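Local coordinates for uncharacterized protein (Trypanosoma congolense, PDB 4E40), which serves as a cell-surface receptor for haptoglobin-hemoglobin, probably in heme uptake, the chain here being its elongated helical-bundle part, at residues E20-A31 against E164-L175; S53-G61 against L98-V108. All coordinates share one frame; numbering follows the deposited sequence.

Contact 1. Residues E20-A31 against E164-L175; sequences ELRAQLAGVSIA and ESTNYDVTAKSL. Unlike the reference sequence in segment 164-175: E164 (reference Asn).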
loop_
_atom_site.group_PDB
_atom_site.type_symbol
_atom_site.label_atom_id
_atom_site.label_comp_id
_atom_site.label_asym_id
_atom_site.label_seq_id
_atom_site.Cartn_x
_atom_site.Cartn_y
_atom_site.Cartn_z
ATOM N N GLU A 20 -15.301 -12.218 24.749
ATOM C CA GLU A 20 -14.090 -11.585 24.176
ATOM C C GLU A 20 -14.042 -11.784 22.657
ATOM O O GLU A 20 -13.664 -10.872 21.917
ATOM C CB GLU A 20 -12.804 -12.105 24.827
ATOM C CG GLU A 20 -11.511 -11.486 24.250
ATOM C CD GLU A 20 -11.511 -9.968 24.269
ATOM O OE1 GLU A 20 -12.295 -9.368 25.060
ATOM O OE2 GLU A 20 -10.758 -9.342 23.486
ATOM N N LEU A 21 -14.345 -12.988 22.183
ATOM C CA LEU A 21 -14.343 -13.246 20.741
ATOM C C LEU A 21 -15.316 -12.298 20.020
ATOM O O LEU A 21 -14.983 -11.765 18.959
ATOM C CB LEU A 21 -14.750 -14.687 20.442
ATOM C CG LEU A 21 -14.846 -15.126 18.979
ATOM C CD1 LEU A 21 -13.529 -14.886 18.221
ATOM C CD2 LEU A 21 -15.309 -16.571 18.797
ATOM N N ARG A 22 -16.521 -12.142 20.578
ATOM C CA ARG A 22 -17.498 -11.256 19.924
ATOM C C ARG A 22 -16.942 -9.833 19.834
ATOM O O ARG A 22 -17.123 -9.182 18.779
ATOM C CB ARG A 22 -18.817 -11.267 20.721
ATOM C CG ARG A 22 -19.968 -10.576 19.968
ATOM C CD ARG A 22 -20.183 -9.136 20.503
ATOM N NE ARG A 22 -20.488 -9.102 21.933
ATOM C CZ ARG A 22 -21.677 -9.412 22.509
ATOM N NH1 ARG A 22 -22.741 -9.776 21.777
ATOM N NH2 ARG A 22 -21.815 -9.365 23.834
ATOM N N ALA A 23 -16.314 -9.340 20.894
ATOM C CA ALA A 23 -15.718 -7.983 20.883
ATOM C C ALA A 23 -14.620 -7.865 19.829
ATOM O O ALA A 23 -14.538 -6.842 19.127
ATOM C CB ALA A 23 -15.188 -7.563 22.239
ATOM N N GLN A 24 -13.849 -8.958 19.645
ATOM C CA GLN A 24 -12.813 -8.931 18.574
ATOM C C GLN A 24 -13.440 -8.920 17.172
ATOM O O GLN A 24 -13.017 -8.172 16.301
ATOM C CB GLN A 24 -11.898 -10.158 18.649
ATOM C CG GLN A 24 -11.112 -10.280 19.946
ATOM C CD GLN A 24 -9.758 -9.725 19.935
ATOM O OE1 GLN A 24 -9.409 -8.933 20.849
ATOM N NE2 GLN A 24 -9.060 -9.914 18.863
ATOM N N LEU A 25 -14.455 -9.776 16.935
ATOM C CA LEU A 25 -15.091 -9.866 15.624
ATOM C C LEU A 25 -15.706 -8.498 15.309
ATOM O O LEU A 25 -15.568 -8.024 14.169
ATOM C CB LEU A 25 -16.179 -10.964 15.629
ATOM C CG LEU A 25 -15.522 -12.383 15.740
ATOM C CD1 LEU A 25 -16.622 -13.389 16.101
ATOM C CD2 LEU A 25 -14.771 -12.803 14.475
ATOM N N ALA A 26 -16.352 -7.890 16.324
ATOM C CA ALA A 26 -16.993 -6.548 16.159
ATOM C C ALA A 26 -15.952 -5.499 15.799
ATOM O O ALA A 26 -16.282 -4.504 15.113
ATOM C CB ALA A 26 -17.722 -6.131 17.428
ATOM N N GLY A 27 -14.719 -5.685 16.241
ATOM C CA GLY A 27 -13.678 -4.703 15.969
ATOM C C GLY A 27 -12.880 -4.960 14.687
ATOM O O GLY A 27 -12.016 -4.176 14.370
ATOM N N VAL A 28 -13.210 -5.987 13.904
ATOM C CA VAL A 28 -12.499 -6.252 12.653
ATOM C C VAL A 28 -12.760 -5.128 11.629
ATOM O O VAL A 28 -11.827 -4.742 10.919
ATOM C CB VAL A 28 -12.931 -7.619 12.053
ATOM C CG1 VAL A 28 -12.404 -7.755 10.608
ATOM C CG2 VAL A 28 -12.370 -8.737 12.981
ATOM N N SER A 29 -13.982 -4.598 11.617
ATOM C CA SER A 29 -14.286 -3.528 10.643
ATOM C C SER A 29 -13.349 -2.324 10.867
ATOM O O SER A 29 -12.680 -1.851 9.929
ATOM C CB SER A 29 -15.752 -3.119 10.789
ATOM O OG SER A 29 -16.057 -2.098 9.846
ATOM N N ILE A 30 -13.323 -1.842 12.116
ATOM C CA ILE A 30 -12.435 -0.696 12.275
ATOM C C ILE A 30 -10.939 -1.062 12.143
ATOM O O ILE A 30 -10.177 -0.280 11.581
ATOM C CB ILE A 30 -12.783 0.153 13.513
ATOM C CG1 ILE A 30 -11.966 -0.208 14.669
ATOM C CG2 ILE A 30 -14.274 0.500 13.662
ATOM C CD1 ILE A 30 -11.141 1.035 14.634
ATOM N N ALA A 31 -10.513 -2.259 12.585
ATOM C CA ALA A 31 -9.132 -2.696 12.359
ATOM C C ALA A 31 -8.754 -2.675 10.889
ATOM O O ALA A 31 -7.662 -2.251 10.516
ATOM C CB ALA A 31 -8.902 -4.082 12.927
ATOM N N GLU A 164 -22.215 -6.162 25.541
ATOM C CA GLU A 164 -21.923 -5.908 24.129
ATOM C C GLU A 164 -20.820 -4.867 24.041
ATOM O O GLU A 164 -20.945 -3.814 24.648
ATOM C CB GLU A 164 -23.166 -5.377 23.455
ATOM C CG GLU A 164 -24.076 -6.458 22.928
ATOM C CD GLU A 164 -24.660 -6.053 21.598
ATOM O OE1 GLU A 164 -24.563 -6.852 20.637
ATOM O OE2 GLU A 164 -25.180 -4.914 21.515
ATOM N N SER A 165 -19.692 -5.170 23.398
ATOM C CA SER A 165 -18.616 -4.202 23.349
ATOM C C SER A 165 -17.803 -4.402 22.087
ATOM O O SER A 165 -17.953 -5.409 21.392
ATOM C CB SER A 165 -17.696 -4.324 24.560
ATOM O OG SER A 165 -17.208 -5.645 24.642
ATOM N N THR A 166 -17.042 -3.390 21.732
ATOM C CA THR A 166 -16.162 -3.511 20.549
ATOM C C THR A 166 -14.751 -3.370 21.030
ATOM O O THR A 166 -14.440 -2.435 21.803
ATOM C CB THR A 166 -16.460 -2.402 19.555
ATOM O OG1 THR A 166 -17.823 -2.530 19.121
ATOM C CG2 THR A 166 -15.588 -2.506 18.321
ATOM N N ASN A 167 -13.858 -4.268 20.586
ATOM C CA ASN A 167 -12.484 -4.110 20.915
ATOM C C ASN A 167 -11.811 -3.315 19.801
ATOM O O ASN A 167 -11.888 -3.686 18.615
ATOM C CB ASN A 167 -11.827 -5.496 21.102
ATOM C CG ASN A 167 -10.356 -5.394 21.514
ATOM O OD1 ASN A 167 -9.568 -4.766 20.856
ATOM N ND2 ASN A 167 -9.982 -6.128 22.541
ATOM N N TYR A 168 -11.201 -2.154 20.137
ATOM C CA TYR A 168 -10.636 -1.261 19.143
ATOM C C TYR A 168 -9.179 -1.558 18.821
ATOM O O TYR A 168 -8.510 -0.754 18.200
ATOM C CB TYR A 168 -10.734 0.210 19.649
ATOM C CG TYR A 168 -12.124 0.792 19.408
ATOM C CD1 TYR A 168 -12.309 1.615 18.246
ATOM C CD2 TYR A 168 -13.141 0.588 20.298
ATOM C CE1 TYR A 168 -13.532 2.168 17.947
ATOM C CE2 TYR A 168 -14.414 1.153 20.017
ATOM C CZ TYR A 168 -14.552 1.928 18.842
ATOM O OH TYR A 168 -15.800 2.528 18.548
ATOM N N ASP A 169 -8.668 -2.684 19.364
ATOM C CA ASP A 169 -7.267 -2.978 19.178
ATOM C C ASP A 169 -7.081 -4.342 18.513
ATOM O O ASP A 169 -6.004 -4.946 18.637
ATOM C CB ASP A 169 -6.623 -3.039 20.542
ATOM C CG ASP A 169 -6.864 -1.748 21.331
ATOM O OD1 ASP A 169 -6.681 -0.682 20.744
ATOM O OD2 ASP A 169 -7.223 -1.877 22.495
ATOM N N VAL A 170 -8.052 -4.716 17.696
ATOM C CA VAL A 170 -8.002 -6.109 17.092
ATOM C C VAL A 170 -6.917 -6.203 16.046
ATOM O O VAL A 170 -6.698 -5.314 15.184
ATOM C CB VAL A 170 -9.330 -6.495 16.462
ATOM C CG1 VAL A 170 -9.229 -7.882 15.757
ATOM C CG2 VAL A 170 -10.353 -6.560 17.522
ATOM N N THR A 171 -6.212 -7.357 16.092
ATOM C CA THR A 171 -5.265 -7.750 15.073
ATOM C C THR A 171 -5.579 -9.181 14.651
ATOM O O THR A 171 -6.288 -9.897 15.351
ATOM C CB THR A 171 -3.790 -7.706 15.528
ATOM O OG1 THR A 171 -3.597 -8.616 16.600
ATOM C CG2 THR A 171 -3.448 -6.312 16.058
ATOM N N ALA A 172 -5.012 -9.584 13.500
ATOM C CA ALA A 172 -5.178 -11.014 13.150
ATOM C C ALA A 172 -4.606 -11.899 14.269
ATOM O O ALA A 172 -5.176 -12.952 14.556
ATOM C CB ALA A 172 -4.487 -11.331 11.780
ATOM N N LYS A 173 -3.522 -11.496 14.885
ATOM C CA LYS A 173 -2.942 -12.253 15.972
ATOM C C LYS A 173 -3.864 -12.345 17.163
ATOM O O LYS A 173 -4.073 -13.452 17.709
ATOM C CB LYS A 173 -1.614 -11.577 16.361
ATOM C CG LYS A 173 -0.918 -12.299 17.504
ATOM C CD LYS A 173 0.390 -11.555 17.866
ATOM C CE LYS A 173 1.132 -12.296 18.987
ATOM N NZ LYS A 173 2.416 -11.566 19.274
ATOM N N SER A 174 -4.455 -11.215 17.576
ATOM C CA SER A 174 -5.310 -11.320 18.746
ATOM C C SER A 174 -6.626 -12.055 18.444
ATOM O O SER A 174 -7.129 -12.788 19.295
ATOM C CB SER A 174 -5.609 -9.907 19.366
ATOM O OG SER A 174 -6.498 -9.187 18.482
ATOM N N LEU A 175 -7.137 -11.953 17.212
ATOM C CA LEU A 175 -8.358 -12.645 16.900
ATOM C C LEU A 175 -8.079 -14.161 16.887
ATOM O O LEU A 175 -8.901 -14.916 17.365
ATOM C CB LEU A 175 -8.895 -12.137 15.564
ATOM C CG LEU A 175 -10.129 -12.899 15.069
ATOM C CD1 LEU A 175 -11.318 -12.824 16.063
ATOM C CD2 LEU A 175 -10.526 -12.329 13.702
HETATM O O HOH W 1 -12.511 -6.628 24.429
HETATM O O HOH W 2 -18.574 -8.682 23.855
HETATM O O HOH W 3 -10.407 -3.264 16.352
#
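A23 and T166 bring the two backbones to 4.5 Å between their CA atoms, where E164-N167, in extended form, lies along residues 20-27, where helix 12-26 gives way to helix 28-73. In this elongated helical bundle, the chain after helix 153-160 packs across the junction of helices 12-26 and 28-73, then enters helix 172-180 through a capping box. N167 N gives a nearly straight bond to A23 O (3.0 Å, 169° at the hydrogen), although it approaches from above the carbonyl plane. The same oxygen also receives a weak bond from G27 N. Beside this bond, A23 CA and G27 CA make CA-H...O contacts with S165 O and N167 O. The N167 side chain folds back into an Asx turn, its OD1 accepting from D169 N, and water 1 links its ND2 to E20 OE1. At the outer end, R22 has its guanidinium under E164, whose CG rides 3.5 Å above the plane. The E164 carboxylate offers only a long charge pairing, with no N-H aimed at it. R22 NH1 is instead bonded to S141 of helix 82-147, and water 2 accepts from NE in the guanidinium plane. V170 faces inward, its CG2 3.3 Å from Q24 O. After it comes the capping box, S174 N donating to T171 OG1 and T171 N to S174 OG. L175 is a knob among L21, Q24, L25 and V28; its CD1 is 3.7 Å from L21 CD1. Further along, I30 CD1 touches Y168 CD1. Water 3 bridges the two segments, donating to G27 O and N167 O (2.7 Å each) and accepting from V170 N.

Contact 2. Residues S53-G61 against L98-V108; sequences SEDILAKGG and LEHVKEEVEIV. Unlike the reference sequence in segment 53-61: D55 (reference Glu).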
loop_
_atom_site.group_PDB
_atom_site.type_symbol
_atom_site.label_atom_id
_atom_site.label_comp_id
_atom_site.label_asym_id
_atom_site.label_seq_id
_atom_site.Cartn_x
_atom_site.Cartn_y
_atom_site.Cartn_z
ATOM N N SER A 53 7.232 13.108 -12.459
ATOM C CA SER A 53 8.183 12.349 -13.327
ATOM C C SER A 53 7.988 12.762 -14.807
ATOM O O SER A 53 8.960 12.787 -15.580
ATOM C CB SER A 53 8.009 10.831 -13.112
ATOM O OG SER A 53 6.850 10.352 -13.787
ATOM N N GLU A 54 6.732 13.048 -15.225
ATOM C CA GLU A 54 6.477 13.425 -16.559
ATOM C C GLU A 54 7.058 14.813 -16.865
ATOM O O GLU A 54 7.560 15.029 -17.974
ATOM C CB GLU A 54 4.954 13.488 -16.758
ATOM C CG GLU A 54 4.339 12.094 -16.811
ATOM C CD GLU A 54 2.798 12.140 -17.058
ATOM O OE1 GLU A 54 2.189 13.232 -17.154
ATOM O OE2 GLU A 54 2.193 11.091 -17.229
ATOM N N ASP A 55 7.012 15.713 -15.865
ATOM C CA ASP A 55 7.565 17.050 -16.019
ATOM C C ASP A 55 9.068 16.927 -16.201
ATOM O O ASP A 55 9.637 17.579 -17.069
ATOM C CB ASP A 55 7.291 17.926 -14.786
ATOM C CG ASP A 55 7.709 19.390 -14.998
ATOM O OD1 ASP A 55 7.244 20.023 -15.972
ATOM O OD2 ASP A 55 8.484 19.935 -14.188
ATOM N N ILE A 56 9.675 16.068 -15.379
ATOM C CA ILE A 56 11.139 15.831 -15.469
ATOM C C ILE A 56 11.520 15.361 -16.876
ATOM O O ILE A 56 12.492 15.865 -17.452
ATOM C CB ILE A 56 11.575 14.797 -14.396
ATOM C CG1 ILE A 56 11.577 15.545 -13.071
ATOM C CG2 ILE A 56 12.986 14.279 -14.714
ATOM C CD1 ILE A 56 11.685 14.576 -11.914
ATOM N N LEU A 57 10.710 14.455 -17.438
ATOM C CA LEU A 57 11.007 13.922 -18.765
ATOM C C LEU A 57 10.868 15.023 -19.822
ATOM O O LEU A 57 11.683 15.100 -20.714
ATOM C CB LEU A 57 10.035 12.777 -19.100
ATOM C CG LEU A 57 10.550 12.001 -20.318
ATOM C CD1 LEU A 57 12.032 11.582 -20.341
ATOM C CD2 LEU A 57 9.679 10.763 -20.497
ATOM N N ALA A 58 9.828 15.823 -19.714
ATOM C CA ALA A 58 9.628 16.919 -20.695
ATOM C C ALA A 58 10.788 17.933 -20.616
ATOM O O ALA A 58 11.324 18.341 -21.641
ATOM C CB ALA A 58 8.277 17.557 -20.422
ATOM N N LYS A 59 11.227 18.290 -19.385
ATOM C CA LYS A 59 12.380 19.225 -19.304
ATOM C C LYS A 59 13.652 18.625 -19.872
ATOM O O LYS A 59 14.469 19.319 -20.453
ATOM C CB LYS A 59 12.602 19.631 -17.824
ATOM C CG LYS A 59 11.571 20.607 -17.319
ATOM C CD LYS A 59 11.785 20.838 -15.819
ATOM C CE LYS A 59 10.936 21.959 -15.193
ATOM N NZ LYS A 59 9.809 22.354 -16.090
ATOM N N GLY A 60 13.847 17.313 -19.638
ATOM C CA GLY A 60 15.001 16.609 -20.195
ATOM C C GLY A 60 14.997 16.551 -21.731
ATOM O O GLY A 60 16.030 16.851 -22.368
ATOM N N GLY A 61 13.840 16.248 -22.296
ATOM C CA GLY A 61 13.721 16.217 -23.767
ATOM C C GLY A 61 13.970 17.581 -24.362
ATOM O O GLY A 61 14.687 17.657 -25.380
ATOM N N LEU A 98 20.116 12.031 -20.268
ATOM C CA LEU A 98 18.725 11.770 -20.546
ATOM C C LEU A 98 18.390 10.284 -20.634
ATOM O O LEU A 98 17.299 9.908 -20.240
ATOM C CB LEU A 98 18.317 12.521 -21.891
ATOM C CG LEU A 98 16.808 12.325 -22.222
ATOM C CD1 LEU A 98 15.876 13.025 -21.238
ATOM C CD2 LEU A 98 16.575 12.888 -23.634
ATOM N N GLU A 99 19.287 9.427 -21.153
ATOM C CA GLU A 99 18.987 7.986 -21.083
ATOM C C GLU A 99 18.743 7.517 -19.648
ATOM O O GLU A 99 17.855 6.724 -19.407
ATOM C CB GLU A 99 20.164 7.192 -21.673
ATOM C CG GLU A 99 20.400 7.419 -23.178
ATOM C CD GLU A 99 21.669 6.673 -23.630
ATOM O OE1 GLU A 99 21.677 5.462 -23.520
ATOM O OE2 GLU A 99 22.626 7.359 -24.018
ATOM N N HIS A 100 19.479 8.137 -18.700
ATOM C CA HIS A 100 19.224 7.756 -17.305
ATOM C C HIS A 100 17.977 8.389 -16.715
ATOM O O HIS A 100 17.295 7.751 -15.951
ATOM C CB HIS A 100 20.444 8.069 -16.414
ATOM C CG HIS A 100 21.704 7.501 -16.928
ATOM N ND1 HIS A 100 21.881 6.130 -17.133
ATOM C CD2 HIS A 100 22.904 8.109 -17.214
ATOM C CE1 HIS A 100 23.131 5.928 -17.576
ATOM N NE2 HIS A 100 23.779 7.131 -17.616
ATOM N N VAL A 101 17.682 9.630 -17.098
ATOM C CA VAL A 101 16.393 10.225 -16.744
ATOM C C VAL A 101 15.257 9.281 -17.137
ATOM O O VAL A 101 14.359 8.973 -16.338
ATOM C CB VAL A 101 16.163 11.595 -17.423
ATOM C CG1 VAL A 101 14.708 12.119 -17.096
ATOM C CG2 VAL A 101 17.165 12.626 -16.867
ATOM N N LYS A 102 15.313 8.793 -18.374
ATOM C CA LYS A 102 14.244 7.932 -18.880
ATOM C C LYS A 102 14.182 6.615 -18.104
ATOM O O LYS A 102 13.104 6.139 -17.775
ATOM C CB LYS A 102 14.483 7.642 -20.363
ATOM C CG LYS A 102 14.201 8.853 -21.233
ATOM C CD LYS A 102 14.688 8.642 -22.663
ATOM C CE LYS A 102 14.143 7.371 -23.258
ATOM N NZ LYS A 102 14.146 7.496 -24.743
ATOM N N GLU A 103 15.355 6.027 -17.787
ATOM C CA GLU A 103 15.382 4.809 -16.956
ATOM C C GLU A 103 14.743 5.023 -15.603
ATOM O O GLU A 103 13.878 4.230 -15.152
ATOM C CB GLU A 103 16.855 4.395 -16.762
ATOM C CG GLU A 103 17.493 3.784 -17.992
ATOM C CD GLU A 103 19.027 3.804 -18.014
ATOM O OE1 GLU A 103 19.608 4.388 -17.059
ATOM O OE2 GLU A 103 19.625 3.335 -18.966
ATOM N N GLU A 104 15.077 6.142 -14.955
ATOM C CA GLU A 104 14.458 6.429 -13.633
ATOM C C GLU A 104 12.983 6.752 -13.680
ATOM O O GLU A 104 12.240 6.306 -12.799
ATOM C CB GLU A 104 15.221 7.505 -12.877
ATOM C CG GLU A 104 16.704 7.158 -12.688
ATOM C CD GLU A 104 16.920 5.929 -11.812
ATOM O OE1 GLU A 104 16.005 5.580 -11.029
ATOM O OE2 GLU A 104 18.027 5.355 -11.913
ATOM N N VAL A 105 12.552 7.445 -14.715
ATOM C CA VAL A 105 11.134 7.813 -14.870
ATOM C C VAL A 105 10.346 6.557 -15.200
ATOM O O VAL A 105 9.197 6.432 -14.727
ATOM C CB VAL A 105 10.993 8.957 -15.898
ATOM C CG1 VAL A 105 9.492 9.182 -16.291
ATOM C CG2 VAL A 105 11.573 10.247 -15.294
ATOM N N GLU A 106 10.929 5.594 -15.917
ATOM C CA GLU A 106 10.285 4.272 -16.104
ATOM C C GLU A 106 10.111 3.512 -14.821
ATOM O O GLU A 106 9.068 2.853 -14.623
ATOM C CB GLU A 106 11.067 3.424 -17.119
ATOM C CG GLU A 106 10.737 3.829 -18.532
ATOM C CD GLU A 106 9.199 3.986 -18.729
ATOM O OE1 GLU A 106 8.385 3.088 -18.313
ATOM O OE2 GLU A 106 8.839 5.045 -19.259
ATOM N N ILE A 107 11.114 3.587 -13.932
ATOM C CA ILE A 107 10.948 2.973 -12.630
ATOM C C ILE A 107 9.824 3.630 -11.845
ATOM O O ILE A 107 9.023 2.872 -11.218
ATOM C CB ILE A 107 12.244 2.986 -11.810
ATOM C CG1 ILE A 107 13.215 2.058 -12.468
ATOM C CG2 ILE A 107 11.954 2.487 -10.352
ATOM C CD1 ILE A 107 14.628 2.175 -11.914
ATOM N N VAL A 108 9.721 4.962 -11.851
ATOM C CA VAL A 108 8.648 5.702 -11.184
ATOM C C VAL A 108 7.291 5.211 -11.731
ATOM O O VAL A 108 6.364 4.950 -10.960
ATOM C CB VAL A 108 8.759 7.216 -11.383
ATOM C CG1 VAL A 108 7.453 7.906 -10.860
ATOM C CG2 VAL A 108 9.980 7.724 -10.621
HETATM O O HOH W 4 6.662 7.767 -15.006
#
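Between S53, I56, L57 and G60 on one helix and L98, V101, K102, V105 and V108 on the other, no ring or other flat group meets a partner; the H100 imidazole stands off to one side, with E103 OE1 at its edge in the ring plane, 2.9 Å from ND1. The interface itself is aliphatic antiparallel helix packing, the axes 9.9 Å apart at 165°. I56 CG2 comes within 3.6 Å of V101 CG1, and L57 CD1 crosses onto the K102 chain, 3.6 Å from CG. With chi1 near 180°, the L98 branch swings away from its own backbone N, which puts CD1 on the bare backbone of G60, 3.7 Å from C. At the other end S53 CB meets V108 CG1, and V105 straddles S53 O with both methyls. The S53 hydroxyl bonds to R50 O within its own helix; water 4 donates to S53 OG and to V105 O, bridging the helices. I56 lies next to K52, a residue of the heme site, though no heme is bound here. Helix 192-246 packs against helix 82-147, meeting H100 and V101 through Q229 and E104 through A222 and K225.

How the contacts relate
From the N terminus, helix 12-26 and the first turn of helix 28-73 supply residues 20-31 to contact 1. Helix 28-73 then runs on to residues 53-61, and after the turn at its far end helix 82-147 comes back to bring residues 98-108 against them, closing contact 2. That loop is nested within the longer one, which shuts when the chain after helix 153-160 reaches 164-175. The contacts do not touch: their centres are 46 Å apart, on opposite sides of the chain's centre. Contact 1 ties the late loop and helix 172-180 to the early helices, while contact 2 joins the two long helices of the hairpin, with helix 28-73 common to both.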